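Local coordinates for protein chloride intracellular channel exc-4 (Caenorhabditis elegans, PDB 2YV9) that is required to regulate the size of the excretory canal lumen as it grows and may insert into membranes to form chloride channels, at residues F43-L47 against I97-I101; F133-K137 against L209-D213. All blocks are in the same frame, centred on the assembly; numbering follows the deposited sequence.

Both contacts are buried, but they sit in different halves of a GST-like fold, with centres about 31 Å apart and on opposite sides of the chain's centre. Contact 1 joins helices 38-52 and 94-107 of the thioredoxin-like N-terminal domain; contact 2 lies in the all-helical part and sets helix 117-140 against the C-terminal end of helix 190-210. They share no element, although helices 94-107 and 117-140 follow each other in the chain, and both touch the second subunit. Each has an apolar centre with one water-bridged polar edge: in contact 1 the water joins two carboxylates, in contact 2 a lysine and a backbone carbonyl.

Contact 1 (F43-L47 against I97-I101); sequences FWMEL and IEGRI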
ATOM      1  N   PHE A  43      10.886   0.486  -1.744  1.00 23.07           N
ATOM      2  CA  PHE A  43      11.272   0.417  -0.346  1.00 21.55           C
ATOM      3  C   PHE A  43      12.573  -0.328  -0.130  1.00 22.31           C
ATOM      4  O   PHE A  43      13.355   0.012   0.789  1.00 25.99           O
ATOM      5  CB  PHE A  43      10.171  -0.116   0.556  1.00 24.68           C
ATOM      6  CG  PHE A  43       8.970   0.745   0.550  1.00 20.19           C
ATOM      7  CD1 PHE A  43       9.080   2.094   0.829  1.00 21.41           C
ATOM      8  CD2 PHE A  43       7.732   0.252   0.224  1.00 22.72           C
ATOM      9  CE1 PHE A  43       7.976   2.909   0.791  1.00 23.94           C
ATOM     10  CE2 PHE A  43       6.627   1.083   0.209  1.00 20.59           C
ATOM     11  CZ  PHE A  43       6.741   2.387   0.470  1.00 23.52           C
ATOM     12  N   TRP A  44      12.832  -1.336  -0.953  1.00 20.84           N
ATOM     13  CA  TRP A  44      14.105  -2.057  -0.836  1.00 23.62           C
ATOM     14  C   TRP A  44      15.231  -1.085  -1.135  1.00 20.95           C
ATOM     15  O   TRP A  44      16.203  -1.000  -0.342  1.00 23.32           O
ATOM     16  CB  TRP A  44      14.131  -3.261  -1.750  1.00 22.89           C
ATOM     17  CG  TRP A  44      15.288  -4.237  -1.582  1.00 24.25           C
ATOM     18  CD1 TRP A  44      16.479  -4.074  -0.904  1.00 23.26           C
ATOM     19  CD2 TRP A  44      15.339  -5.525  -2.185  1.00 21.76           C
ATOM     20  NE1 TRP A  44      17.240  -5.236  -1.022  1.00 23.78           N
ATOM     21  CE2 TRP A  44      16.543  -6.139  -1.796  1.00 23.38           C
ATOM     22  CE3 TRP A  44      14.428  -6.255  -2.972  1.00 21.20           C
ATOM     23  CZ2 TRP A  44      16.904  -7.400  -2.245  1.00 22.19           C
ATOM     24  CZ3 TRP A  44      14.764  -7.528  -3.379  1.00 24.35           C
ATOM     25  CH2 TRP A  44      16.004  -8.091  -3.027  1.00 27.15           C
ATOM     26  N   MET A  45      15.088  -0.271  -2.199  1.00 19.39           N
ATOM     27  CA  MET A  45      16.148   0.715  -2.431  1.00 22.44           C
ATOM     28  C   MET A  45      16.358   1.652  -1.240  1.00 24.27           C
ATOM     29  O   MET A  45      17.511   1.962  -0.837  1.00 23.18           O
ATOM     30  CB  MET A  45      15.844   1.562  -3.664  1.00 23.37           C
ATOM     31  CG  MET A  45      15.926   0.776  -4.964  1.00 22.73           C
ATOM     32  SD  MET A  45      15.691   1.626  -6.513  1.00 21.10           S
ATOM     33  CE  MET A  45      16.948   2.871  -6.402  1.00 17.71           C
ATOM     34  N   GLU A  46      15.271   2.110  -0.648  1.00 22.51           N
ATOM     35  CA  GLU A  46      15.383   2.986   0.531  1.00 24.03           C
ATOM     36  C   GLU A  46      16.065   2.253   1.710  1.00 28.92           C
ATOM     37  O   GLU A  46      16.968   2.788   2.399  1.00 25.49           O
ATOM     38  CB  GLU A  46      14.013   3.514   0.895  1.00 29.75           C
ATOM     39  CG  GLU A  46      13.432   4.489  -0.148  1.00 25.13           C
ATOM     40  CD  GLU A  46      11.997   4.896   0.119  1.00 24.50           C
ATOM     41  OE1 GLU A  46      11.425   4.464   1.153  1.00 23.65           O
ATOM     42  OE2 GLU A  46      11.467   5.655  -0.696  1.00 26.87           O
ATOM     43  N   LEU A  47      15.601   1.054   2.007  1.00 21.11           N
ATOM     44  CA  LEU A  47      16.268   0.249   3.045  1.00 22.96           C
ATOM     45  C   LEU A  47      17.758   0.024   2.762  1.00 24.65           C
ATOM     46  O   LEU A  47      18.570   0.072   3.701  1.00 25.71           O
ATOM     47  CB  LEU A  47      15.553  -1.078   3.244  1.00 21.41           C
ATOM     48  CG  LEU A  47      14.191  -0.837   3.931  1.00 22.15           C
ATOM     49  CD1 LEU A  47      13.340  -2.149   3.913  1.00 24.48           C
ATOM     50  CD2 LEU A  47      14.265  -0.363   5.331  1.00 23.26           C
ATOM     51  N   ILE A  97       5.163   1.944   6.073  1.00 21.21           N
ATOM     52  CA  ILE A  97       6.545   1.534   5.716  1.00 19.57           C
ATOM     53  C   ILE A  97       7.324   2.794   5.408  1.00 22.88           C
ATOM     54  O   ILE A  97       8.417   2.999   5.950  1.00 26.23           O
ATOM     55  CB  ILE A  97       6.568   0.559   4.514  1.00 22.59           C
ATOM     56  CG1 ILE A  97       5.807  -0.737   4.858  1.00 21.46           C
ATOM     57  CG2 ILE A  97       7.983   0.240   4.045  1.00 23.19           C
ATOM     58  CD1 ILE A  97       5.525  -1.617   3.597  1.00 23.29           C
ATOM     59  N   GLU A  98       6.783   3.657   4.566  1.00 20.53           N
ATOM     60  CA  GLU A  98       7.500   4.900   4.213  1.00 22.93           C
ATOM     61  C   GLU A  98       7.748   5.745   5.457  1.00 22.78           C
ATOM     62  O   GLU A  98       8.817   6.338   5.608  1.00 24.37           O
ATOM     63  CB  GLU A  98       6.721   5.751   3.252  1.00 24.47           C
ATOM     64  CG  GLU A  98       7.503   6.922   2.709  1.00 28.21           C
ATOM     65  CD  GLU A  98       6.658   7.722   1.743  1.00 34.78           C
ATOM     66  OE1 GLU A  98       6.831   7.539   0.541  1.00 26.02           O
ATOM     67  OE2 GLU A  98       5.754   8.466   2.166  1.00 34.48           O
ATOM     68  N   GLY A  99       6.724   5.823   6.320  1.00 22.17           N
ATOM     69  CA  GLY A  99       6.788   6.618   7.574  1.00 23.64           C
ATOM     70  C   GLY A  99       7.954   6.202   8.452  1.00 25.84           C
ATOM     71  O   GLY A  99       8.699   7.031   9.015  1.00 26.64           O
ATOM     72  N   ARG A 100       8.133   4.910   8.586  1.00 24.57           N
ATOM     73  CA  ARG A 100       9.202   4.389   9.446  1.00 25.86           C
ATOM     74  C   ARG A 100      10.580   4.679   8.810  1.00 27.61           C
ATOM     75  O   ARG A 100      11.534   5.079   9.493  1.00 28.00           O
ATOM     76  CB  ARG A 100       9.027   2.895   9.725  1.00 28.98           C
ATOM     77  CG  ARG A 100      10.141   2.300  10.634  1.00 25.88           C
ATOM     78  CD  ARG A 100      10.253   3.037  11.997  1.00 25.56           C
ATOM     79  NE  ARG A 100      11.256   2.342  12.801  1.00 28.62           N
ATOM     80  CZ  ARG A 100      12.169   2.936  13.574  1.00 32.83           C
ATOM     81  NH1 ARG A 100      12.224   4.255  13.680  1.00 32.97           N
ATOM     82  NH2 ARG A 100      13.060   2.182  14.225  1.00 29.54           N
ATOM     83  N   ILE A 101      10.691   4.499   7.499  1.00 23.34           N
ATOM     84  CA  ILE A 101      11.972   4.749   6.806  1.00 22.38           C
ATOM     85  C   ILE A 101      12.273   6.249   6.831  1.00 23.25           C
ATOM     86  O   ILE A 101      13.422   6.645   7.038  1.00 24.98           O
ATOM     87  CB  ILE A 101      11.978   4.160   5.375  1.00 26.02           C
ATOM     88  CG1 ILE A 101      11.640   2.661   5.393  1.00 27.35           C
ATOM     89  CG2 ILE A 101      13.341   4.432   4.682  1.00 23.71           C
ATOM     90  CD1 ILE A 101      11.369   2.110   3.972  1.00 22.46           C
TER
HETATM   91  O   HOH W   1       8.982   6.409  -0.673  1.00 24.21           O
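The two helices that run side by side over one face of the thioredoxin-like sheet meet here through Phe43, Leu47, Ile97 and Ile101. Their directions differ by only 14°, and the segment axes stay 11.0 Å apart, so side chains fill the space between them. Ile97 presents its CG2 methyl to one face of the Phe43 ring in a CH-pi contact, 3.8 Å from CG2 to the ring centroid. With Phe43 CG beside its own backbone N (chi1 -62°), the ring leans toward helix 94-107, and its CE1 comes 4.0 Å from Glu98 CB. One turn on, Ile101 CD1 lies 3.9 Å from Phe43 CD1, while Leu47 CD2 meets Ile101 CG1. Beneath them Met82 of strand 81-84 touches Leu47, Ile97 and Ile101, tying the helix pair to the sheet; helix 38-52 lies in the segment predicted to become transmembrane on insertion. Glu46 OE1, buried without a hydrogen-bonding partner, lies in plane at the edge of the Phe43 ring and 3.7 Å from Ile101 CD1. A water links Glu46 OE2 (2.6 Å from the water O) to Glu98 OE1. Arg95 of the second subunit forms a salt bridge with Glu98, which probably eases the proximity of the two carboxylates.

Contact 2 (F133-K137 against L209-D213); sequences FLRAK and LLGFD
Leu210 packs against Leu134 and Phe133 at the place where helix 190-210 ends beside helix 117-140. The apolar contacts come first. Both Leu210 methyls reach the neighbouring helix: CD2 comes 3.7 Å from Leu134 CD1, and CD1 lies 3.9 Å from Phe133 CD2. Leu210 lies roughly perpendicular to the Leu134 side chain. Replacing Leu210 with an alanine would probably open a gap beside Leu134 and leave the Phe133 ring less firmly held.

The aromatic contact is made by Phe133 and Phe212, whose rings meet obliquely, planes at 57°, neither stacked nor edge-to-face. Phe212 CE2 comes in at the edge of the Phe133 ring, 3.6 Å from CE2 of Phe133. Tyr161 of helix 155-178 meets Phe212 edge-to-face.

The Lys137 chain runs alongside the end of the helix, its CE in van der Waals approach 3.5 Å from Leu210 O. Lys137 NZ stays 4.2 Å from Leu210 O, so this buried carbonyl gains no hydrogen bond from it and has no other partner. The chain bends at its last torsion (chi4 -84°), and NZ meets a water 2.8 Å away that in turn donates to Leu209 O. Asp141 holds the same ammonium in a salt bridge, and Ser148 O accepts a hydrogen bond from it.

Gly211 leaves the helix with positive phi (88°), where a side chain would jam against Leu210 O, and turns the chain so that Phe212 folds back toward helix 117-140: a helix C-terminus packed into the all-helical C-terminal domain of the GST fold.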
ATOM      1  N   PHE A 133       0.118   2.364 -23.434  1.00 22.01           N
ATOM      2  CA  PHE A 133       0.702   1.842 -24.661  1.00 24.78           C
ATOM      3  C   PHE A 133       0.835   0.307 -24.568  1.00 24.01           C
ATOM      4  O   PHE A 133       0.514  -0.452 -25.511  1.00 24.47           O
ATOM      5  CB  PHE A 133       2.086   2.429 -24.930  1.00 21.97           C
ATOM      6  CG  PHE A 133       2.705   1.934 -26.200  1.00 24.04           C
ATOM      7  CD1 PHE A 133       1.993   1.940 -27.385  1.00 22.72           C
ATOM      8  CD2 PHE A 133       4.014   1.423 -26.229  1.00 23.47           C
ATOM      9  CE1 PHE A 133       2.568   1.451 -28.557  1.00 23.25           C
ATOM     10  CE2 PHE A 133       4.571   0.931 -27.372  1.00 26.50           C
ATOM     11  CZ  PHE A 133       3.863   0.930 -28.540  1.00 22.83           C
ATOM     12  N   LEU A 134       1.259  -0.158 -23.396  1.00 21.30           N
ATOM     13  CA  LEU A 134       1.376  -1.607 -23.163  1.00 22.62           C
ATOM     14  C   LEU A 134       0.040  -2.257 -23.437  1.00 24.01           C
ATOM     15  O   LEU A 134      -0.050  -3.239 -24.195  1.00 23.28           O
ATOM     16  CB  LEU A 134       1.899  -1.882 -21.771  1.00 23.94           C
ATOM     17  CG  LEU A 134       1.851  -3.323 -21.289  1.00 29.96           C
ATOM     18  CD1 LEU A 134       2.804  -4.217 -22.080  1.00 29.04           C
ATOM     19  CD2 LEU A 134       2.133  -3.291 -19.779  1.00 27.78           C
ATOM     20  N   ARG A 135      -1.010  -1.747 -22.818  1.00 21.39           N
ATOM     21  CA  ARG A 135      -2.321  -2.352 -23.000  1.00 22.19           C
ATOM     22  C   ARG A 135      -2.799  -2.193 -24.470  1.00 24.91           C
ATOM     23  O   ARG A 135      -3.315  -3.156 -25.080  1.00 23.22           O
ATOM     24  CB  ARG A 135      -3.326  -1.731 -22.044  1.00 24.15           C
ATOM     25  CG  ARG A 135      -4.785  -2.148 -22.282  1.00 27.06           C
ATOM     26  CD  ARG A 135      -4.958  -3.631 -21.922  1.00 30.65           C
ATOM     27  NE  ARG A 135      -6.348  -4.101 -21.922  1.00 29.15           N
ATOM     28  CZ  ARG A 135      -7.240  -3.798 -20.982  1.00 30.05           C
ATOM     29  NH1 ARG A 135      -6.949  -2.968 -20.006  1.00 32.57           N
ATOM     30  NH2 ARG A 135      -8.477  -4.289 -21.058  1.00 34.50           N
ATOM     31  N   ALA A 136      -2.627  -1.006 -25.068  1.00 20.58           N
ATOM     32  CA  ALA A 136      -3.127  -0.790 -26.445  1.00 21.36           C
ATOM     33  C   ALA A 136      -2.399  -1.701 -27.434  1.00 22.32           C
ATOM     34  O   ALA A 136      -3.033  -2.299 -28.315  1.00 23.26           O
ATOM     35  CB  ALA A 136      -2.921   0.654 -26.841  1.00 25.54           C
ATOM     36  N   LYS A 137      -1.083  -1.838 -27.307  1.00 23.94           N
ATOM     37  CA  LYS A 137      -0.356  -2.614 -28.296  1.00 22.28           C
ATOM     38  C   LYS A 137      -0.633  -4.113 -28.131  1.00 23.33           C
ATOM     39  O   LYS A 137      -0.814  -4.870 -29.133  1.00 26.34           O
ATOM     40  CB  LYS A 137       1.149  -2.371 -28.278  1.00 26.95           C
ATOM     41  CG  LYS A 137       1.758  -2.811 -29.606  1.00 25.48           C
ATOM     42  CD  LYS A 137       3.251  -2.905 -29.517  1.00 27.70           C
ATOM     43  CE  LYS A 137       3.828  -3.201 -30.866  1.00 29.63           C
ATOM     44  NZ  LYS A 137       3.796  -4.630 -31.134  1.00 28.37           N
ATOM     45  N   LEU A 209       8.889  -7.005 -25.398  1.00 23.48           N
ATOM     46  CA  LEU A 209       7.501  -7.123 -25.766  1.00 25.69           C
ATOM     47  C   LEU A 209       6.917  -6.053 -26.711  1.00 37.86           C
ATOM     48  O   LEU A 209       6.006  -6.338 -27.510  1.00 36.74           O
ATOM     49  CB  LEU A 209       6.628  -7.125 -24.500  1.00 32.98           C
ATOM     50  CG  LEU A 209       6.714  -8.250 -23.467  1.00 36.78           C
ATOM     51  CD1 LEU A 209       5.794  -7.937 -22.249  1.00 31.14           C
ATOM     52  CD2 LEU A 209       6.339  -9.544 -24.121  1.00 37.42           C
ATOM     53  N   LEU A 210       7.351  -4.806 -26.589  1.00 24.30           N
ATOM     54  CA  LEU A 210       6.641  -3.755 -27.277  1.00 26.51           C
ATOM     55  C   LEU A 210       7.346  -3.177 -28.486  1.00 22.86           C
ATOM     56  O   LEU A 210       6.756  -2.380 -29.208  1.00 36.43           O
ATOM     57  CB  LEU A 210       6.294  -2.639 -26.303  1.00 20.09           C
ATOM     58  CG  LEU A 210       5.412  -2.934 -25.083  1.00 24.09           C
ATOM     59  CD1 LEU A 210       5.113  -1.754 -24.223  1.00 21.31           C
ATOM     60  CD2 LEU A 210       4.085  -3.562 -25.491  1.00 26.39           C
ATOM     61  N   GLY A 211       8.602  -3.523 -28.699  1.00 21.40           N
ATOM     62  CA  GLY A 211       9.241  -3.189 -29.980  1.00 23.10           C
ATOM     63  C   GLY A 211       9.898  -1.813 -30.029  1.00 23.03           C
ATOM     64  O   GLY A 211       9.948  -1.191 -31.076  1.00 23.45           O
ATOM     65  N   PHE A 212      10.492  -1.372 -28.909  1.00 22.04           N
ATOM     66  CA  PHE A 212      11.115  -0.065 -28.870  1.00 20.34           C
ATOM     67  C   PHE A 212      12.124   0.002 -27.722  1.00 24.07           C
ATOM     68  O   PHE A 212      12.034  -0.745 -26.758  1.00 24.03           O
ATOM     69  CB  PHE A 212      10.054   1.047 -28.766  1.00 23.12           C
ATOM     70  CG  PHE A 212       9.451   1.212 -27.386  1.00 22.58           C
ATOM     71  CD1 PHE A 212      10.016   2.090 -26.461  1.00 25.41           C
ATOM     72  CD2 PHE A 212       8.310   0.511 -27.013  1.00 21.13           C
ATOM     73  CE1 PHE A 212       9.491   2.263 -25.197  1.00 21.95           C
ATOM     74  CE2 PHE A 212       7.769   0.664 -25.741  1.00 22.04           C
ATOM     75  CZ  PHE A 212       8.334   1.563 -24.837  1.00 24.08           C
ATOM     76  N   ASP A 213      13.100   0.901 -27.878  1.00 27.49           N
ATOM     77  CA  ASP A 213      14.050   1.211 -26.813  1.00 24.19           C
ATOM     78  C   ASP A 213      13.790   2.661 -26.396  1.00 21.58           C
ATOM     79  O   ASP A 213      13.075   3.425 -27.079  1.00 23.25           O
ATOM     80  CB  ASP A 213      15.485   1.087 -27.323  1.00 27.56           C
ATOM     81  CG  ASP A 213      16.500   0.811 -26.211  1.00 21.32           C
ATOM     82  OD1 ASP A 213      16.143   0.755 -25.022  1.00 21.55           O
ATOM     83  OD2 ASP A 213      17.674   0.578 -26.568  1.00 25.90           O
TER
HETATM   84  O   HOH W   2       6.068  -5.997 -30.295  1.00 37.31           O